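Local coordinates for pullulanase (Bacillus acidopullulyticus, PDB 2WAN), which hydrolyses alpha-1,6-glucosidic linkages in pullulan and probably in the branched polysaccharides of starch, at residues T849-F854 against T877-N882; S818-L823 against I914-L919. All coordinates share one frame; numbering follows the deposited sequence.

Interaction 1. Residues T849-F854 against T877-N882; sequences TNTVAF and TSQTLN. With SO4 (sulfate ion), chain M.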
loop_
_atom_site.group_PDB
_atom_site.type_symbol
_atom_site.label_atom_id
_atom_site.label_comp_id
_atom_site.label_asym_id
_atom_site.label_seq_id
_atom_site.Cartn_x
_atom_site.Cartn_y
_atom_site.Cartn_z
ATOM N N THR A 849 30.612 21.670 -10.664
ATOM C CA THR A 849 29.274 21.630 -11.228
ATOM C C THR A 849 28.820 20.216 -11.575
ATOM O O THR A 849 29.559 19.435 -12.183
ATOM C CB THR A 849 29.212 22.493 -12.500
ATOM O OG1 THR A 849 29.644 23.810 -12.155
ATOM C CG2 THR A 849 27.777 22.556 -13.036
ATOM N N ASN A 850 27.586 19.912 -11.175
ATOM C CA ASN A 850 26.959 18.633 -11.467
ATOM C C ASN A 850 27.708 17.453 -10.850
ATOM O O ASN A 850 27.856 16.407 -11.465
ATOM C CB ASN A 850 26.727 18.406 -12.968
ATOM C CG ASN A 850 25.662 17.371 -13.218
ATOM O OD1 ASN A 850 24.668 17.320 -12.490
ATOM N ND2 ASN A 850 25.873 16.506 -14.205
ATOM N N THR A 851 28.208 17.647 -9.635
ATOM C CA THR A 851 28.760 16.523 -8.863
ATOM C C THR A 851 28.224 16.676 -7.453
ATOM O O THR A 851 27.793 17.765 -7.070
ATOM C CB THR A 851 30.323 16.510 -8.822
ATOM O OG1 THR A 851 30.795 17.675 -8.127
ATOM C CG2 THR A 851 30.942 16.445 -10.242
ATOM N N VAL A 852 28.200 15.564 -6.707
ATOM C CA VAL A 852 27.756 15.551 -5.315
ATOM C C VAL A 852 28.852 14.875 -4.500
ATOM O O VAL A 852 29.253 13.738 -4.798
ATOM C CB VAL A 852 26.412 14.784 -5.144
ATOM C CG1 VAL A 852 26.058 14.606 -3.663
ATOM C CG2 VAL A 852 25.278 15.529 -5.834
ATOM N N ALA A 853 29.333 15.577 -3.473
ATOM C CA ALA A 853 30.377 15.050 -2.581
ATOM C C ALA A 853 29.991 15.272 -1.141
ATOM O O ALA A 853 29.535 16.354 -0.790
ATOM C CB ALA A 853 31.716 15.727 -2.855
ATOM N N PHE A 854 30.172 14.245 -0.308
ATOM C CA PHE A 854 29.858 14.383 1.121
ATOM C C PHE A 854 30.830 13.646 2.005
ATOM O O PHE A 854 31.547 12.755 1.541
ATOM C CB PHE A 854 28.409 13.970 1.438
ATOM C CG PHE A 854 28.079 12.548 1.080
ATOM C CD1 PHE A 854 28.216 11.526 2.020
ATOM C CD2 PHE A 854 27.617 12.232 -0.199
ATOM C CE1 PHE A 854 27.902 10.207 1.683
ATOM C CE2 PHE A 854 27.292 10.917 -0.542
ATOM C CZ PHE A 854 27.422 9.903 0.399
ATOM N N THR A 877 33.877 13.876 -18.198
ATOM C CA THR A 877 35.284 14.150 -17.938
ATOM C C THR A 877 35.571 13.963 -16.464
ATOM O O THR A 877 34.649 14.039 -15.639
ATOM C CB THR A 877 35.698 15.571 -18.372
ATOM O OG1 THR A 877 34.908 16.533 -17.670
ATOM C CG2 THR A 877 35.474 15.763 -19.874
ATOM N N SER A 878 36.841 13.736 -16.146
ATOM C CA SER A 878 37.272 13.627 -14.755
ATOM C C SER A 878 37.061 14.962 -14.066
ATOM O O SER A 878 37.070 16.019 -14.712
ATOM C CB SER A 878 38.737 13.192 -14.653
ATOM O OG SER A 878 39.591 14.203 -15.181
ATOM N N GLN A 879 36.865 14.910 -12.747
ATOM C CA GLN A 879 36.595 16.090 -11.955
ATOM C C GLN A 879 37.440 16.025 -10.695
ATOM O O GLN A 879 37.746 14.943 -10.206
ATOM C CB GLN A 879 35.121 16.159 -11.583
ATOM C CG GLN A 879 34.168 16.181 -12.778
ATOM C CD GLN A 879 34.215 17.492 -13.531
ATOM O OE1 GLN A 879 34.222 18.565 -12.931
ATOM N NE2 GLN A 879 34.212 17.416 -14.854
ATOM N N THR A 880 37.818 17.179 -10.168
ATOM C CA THR A 880 38.684 17.202 -9.001
ATOM C C THR A 880 37.938 17.648 -7.752
ATOM O O THR A 880 37.000 18.431 -7.823
ATOM C CB THR A 880 39.916 18.102 -9.227
ATOM O OG1 THR A 880 39.478 19.450 -9.435
ATOM C CG2 THR A 880 40.689 17.633 -10.451
ATOM N N LEU A 881 38.366 17.109 -6.613
ATOM C CA LEU A 881 37.776 17.437 -5.331
ATOM C C LEU A 881 38.845 17.946 -4.366
ATOM O O LEU A 881 39.852 17.285 -4.164
ATOM C CB LEU A 881 37.118 16.178 -4.732
ATOM C CG LEU A 881 36.535 16.374 -3.332
ATOM C CD1 LEU A 881 35.315 17.281 -3.380
ATOM C CD2 LEU A 881 36.139 15.029 -2.755
ATOM N N ASN A 882 38.594 19.103 -3.759
ATOM C CA ASN A 882 39.450 19.616 -2.695
ATOM C C ASN A 882 39.166 18.869 -1.417
ATOM O O ASN A 882 38.003 18.685 -1.065
ATOM C CB ASN A 882 39.212 21.106 -2.524
ATOM C CG ASN A 882 39.787 21.896 -3.693
ATOM O OD1 ASN A 882 40.926 21.672 -4.075
ATOM N ND2 ASN A 882 38.989 22.774 -4.284
HETATM S S SO4 M . 25.358 22.167 -9.295
HETATM O O1 SO4 M . 26.498 21.277 -9.077
HETATM O O2 SO4 M . 24.638 21.762 -10.501
HETATM O O3 SO4 M . 24.456 22.111 -8.144
HETATM O O4 SO4 M . 25.851 23.535 -9.442
HETATM O O HOH W 1 31.818 19.977 -13.634
#
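Thr851 meets Gln879, and Ala853 meets Leu881, between two layers of the C-terminal all-beta domain. Strand 852-856 belongs to its main antiparallel sheet, while 879-882 pairs with 908-911. The register steps the same way along both segments, but with the CA atoms of Ala853 and Leu881 8.2 Å apart and no direct hydrogen bond between the segments, side chains alone meet.

Gln879 can be followed outward. From CB, the chain places CG beside the backbone N (chi1 -59°), where CG touches Thr851 CG2 at 4.1 Å, the two side chains lying across one another. A bend at chi2 then turns CD away from that methyl, and the amide divides its two ends. OE1 accepts from a water at 2.9 Å, and the same water donates to Thr849 O at 2.7 Å; about 117° separates the two acceptors at the water oxygen, somewhat wider than its H-O-H angle. NE2 makes a weak bond of 3.5 Å to Thr877 O, turning back to its own segment. The hydroxyl of Thr851 is engaged by Pro848 O and Ser847 OG, leaving its methyl to face Gln879.

Further along, Leu881 CD1 rests on Ala853 CB at 4.0 Å, with Met871 and Val909 also touching the leucine. At the turn, a sulfate, probably from the crystallisation liquor, accepts from Asn850 N through O1 at 2.7 Å, N-H...O 151°.

Interaction 2. Residues S818-L823 against I914-L919; sequences SSMIHL and ISTLIL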
loop_
_atom_site.group_PDB
_atom_site.type_symbol
_atom_site.label_atom_id
_atom_site.label_comp_id
_atom_site.label_asym_id
_atom_site.label_seq_id
_atom_site.Cartn_x
_atom_site.Cartn_y
_atom_site.Cartn_z
ATOM N N SER A 818 28.521 -6.202 -5.938
ATOM C CA SER A 818 28.856 -6.954 -4.726
ATOM C C SER A 818 29.800 -6.145 -3.843
ATOM O O SER A 818 29.612 -6.074 -2.627
ATOM C CB SER A 818 29.484 -8.311 -5.085
ATOM O OG SER A 818 29.940 -8.980 -3.910
ATOM N N SER A 819 30.789 -5.491 -4.453
ATOM C CA SER A 819 31.781 -4.734 -3.680
ATOM C C SER A 819 31.131 -3.540 -2.962
ATOM O O SER A 819 31.476 -3.251 -1.811
ATOM C CB SER A 819 32.929 -4.252 -4.584
ATOM O OG SER A 819 33.720 -5.355 -5.021
ATOM N N MET A 820 30.206 -2.857 -3.645
ATOM C CA MET A 820 29.432 -1.755 -3.058
ATOM C C MET A 820 28.550 -2.225 -1.919
ATOM O O MET A 820 28.462 -1.570 -0.878
ATOM C CB MET A 820 28.558 -1.064 -4.111
ATOM C CG MET A 820 29.256 0.066 -4.818
ATOM S SD MET A 820 29.598 1.534 -3.784
ATOM C CE MET A 820 30.399 2.494 -5.085
ATOM N N ILE A 821 27.875 -3.353 -2.134
ATOM C CA ILE A 821 26.960 -3.884 -1.118
ATOM C C ILE A 821 27.748 -4.303 0.130
ATOM O O ILE A 821 27.383 -3.928 1.246
ATOM C CB ILE A 821 26.115 -5.024 -1.686
ATOM C CG1 ILE A 821 25.106 -4.456 -2.679
ATOM C CG2 ILE A 821 25.377 -5.810 -0.552
ATOM C CD1 ILE A 821 24.594 -5.494 -3.684
ATOM N N HIS A 822 28.847 -5.033 -0.060
ATOM C CA HIS A 822 29.682 -5.442 1.080
ATOM C C HIS A 822 30.284 -4.257 1.838
ATOM O O HIS A 822 30.364 -4.285 3.064
ATOM C CB HIS A 822 30.781 -6.407 0.625
ATOM C CG HIS A 822 30.256 -7.755 0.223
ATOM N ND1 HIS A 822 30.267 -8.845 1.064
ATOM C CD2 HIS A 822 29.689 -8.180 -0.930
ATOM C CE1 HIS A 822 29.754 -9.891 0.437
ATOM N NE2 HIS A 822 29.390 -9.511 -0.773
ATOM N N LEU A 823 30.683 -3.216 1.113
ATOM C CA LEU A 823 31.168 -1.990 1.765
ATOM C C LEU A 823 30.103 -1.386 2.711
ATOM O O LEU A 823 30.402 -1.092 3.877
ATOM C CB LEU A 823 31.614 -0.956 0.721
ATOM C CG LEU A 823 32.238 0.319 1.335
ATOM C CD1 LEU A 823 33.676 0.064 1.782
ATOM C CD2 LEU A 823 32.200 1.422 0.305
ATOM N N ILE A 914 32.200 9.429 -15.047
ATOM C CA ILE A 914 31.074 8.517 -14.734
ATOM C C ILE A 914 31.458 7.468 -13.677
ATOM O O ILE A 914 31.489 6.264 -13.948
ATOM C CB ILE A 914 30.491 7.808 -15.991
ATOM C CG1 ILE A 914 30.557 8.741 -17.209
ATOM C CG2 ILE A 914 29.045 7.350 -15.737
ATOM C CD1 ILE A 914 29.897 8.151 -18.450
ATOM N N SER A 915 31.781 7.945 -12.478
ATOM C CA SER A 915 32.190 7.030 -11.418
ATOM C C SER A 915 31.929 7.597 -10.037
ATOM O O SER A 915 31.520 8.761 -9.872
ATOM C CB SER A 915 33.688 6.710 -11.556
ATOM O OG SER A 915 34.467 7.804 -11.099
ATOM N N THR A 916 32.165 6.746 -9.043
ATOM C CA THR A 916 32.043 7.131 -7.638
ATOM C C THR A 916 33.399 6.993 -6.971
ATOM O O THR A 916 34.081 5.967 -7.119
ATOM C CB THR A 916 30.985 6.245 -6.911
ATOM O OG1 THR A 916 29.715 6.427 -7.539
ATOM C CG2 THR A 916 30.877 6.642 -5.409
ATOM N N LEU A 917 33.809 8.049 -6.271
ATOM C CA LEU A 917 35.058 8.057 -5.497
ATOM C C LEU A 917 34.697 7.782 -4.048
ATOM O O LEU A 917 33.727 8.347 -3.545
ATOM C CB LEU A 917 35.726 9.445 -5.578
ATOM C CG LEU A 917 36.953 9.675 -4.678
ATOM C CD1 LEU A 917 38.205 9.072 -5.319
ATOM C CD2 LEU A 917 37.139 11.166 -4.370
ATOM N N ILE A 918 35.460 6.914 -3.381
ATOM C CA ILE A 918 35.346 6.743 -1.937
ATOM C C ILE A 918 36.721 6.832 -1.295
ATOM O O ILE A 918 37.670 6.181 -1.736
ATOM C CB ILE A 918 34.681 5.403 -1.553
ATOM C CG1 ILE A 918 33.374 5.245 -2.339
ATOM C CG2 ILE A 918 34.398 5.385 0.003
ATOM C CD1 ILE A 918 32.674 3.931 -2.155
ATOM N N LEU A 919 36.822 7.680 -0.280
ATOM C CA LEU A 919 38.049 7.838 0.497
ATOM C C LEU A 919 37.748 7.652 1.955
ATOM O O LEU A 919 36.612 7.830 2.374
ATOM C CB LEU A 919 38.566 9.267 0.388
ATOM C CG LEU A 919 38.681 9.897 -0.987
ATOM C CD1 LEU A 919 38.844 11.396 -0.792
ATOM C CD2 LEU A 919 39.855 9.316 -1.731
#
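The join between the catalytic barrel region and the C-terminal all-beta domain is made here by helix 811-826, which follows the last barrel strand in sequence, and strand 915-920. Leu823 and Ile918 point at each other and meet tip to tip, CD2 of Leu823 lying 3.5 Å from CD1 of Ile918, a tight methyl-methyl contact. Ile918 CD1 is also touched by Met820 CE at 4.0 Å, so one methyl group is flanked by two side chains from successive turns of the helix.

Met820 starts off to one side of the strand; its bend at chi2 (-69°) and the extended torsion about CG-SD bring CE over to it. From there CE reaches Thr916 CG2 as well, at 4.2 Å, with the methionine crossing both strand side chains at a slant. Ile918 in turn is extended at its second torsion (175°), which drives CD1 outward from the strand toward the helix.

The axes of 818-823 and 915-919 come within 12.8 Å, with their directions 36° apart: a helix slanting over one face of a beta-sheet and reaching it through long side chains. Alternation in the strand sorts the residues: Thr916 and Ile918 face the helix, whereas the CB of Leu917 points away from it, and the Leu917 side chain packs on Leu893. Just before them, Ile914 and Ser915 both face Asn873 in a G1 beta bulge. Helix 753-769 contributes to the same apolar layer, its Ala765 touching both Met820 and Thr916, and Trp865 covers part of Leu823.

Overall arrangement
Interactions 1 and 2 lie 16 Å apart, centre to centre, and their nearest atoms are about 4 Å apart without touching. Strand 868-873 connects them: its Asn873 touches Thr851 and Gln879 of interaction 1 and hydrogen-bonds through its backbone to Ser915 of interaction 2, while Met871 touches Leu881 and bonds to the backbone of Leu917. Interaction 1 joins layers within the all-beta domain, and interaction 2 joins that domain to the helices around the barrel. Their centres are 38 and 32 Å from the chain's centre. The sulfate of interaction 1 and the glycerol about 5 Å from the side chain of Thr916 probably come from the crystallisation liquor.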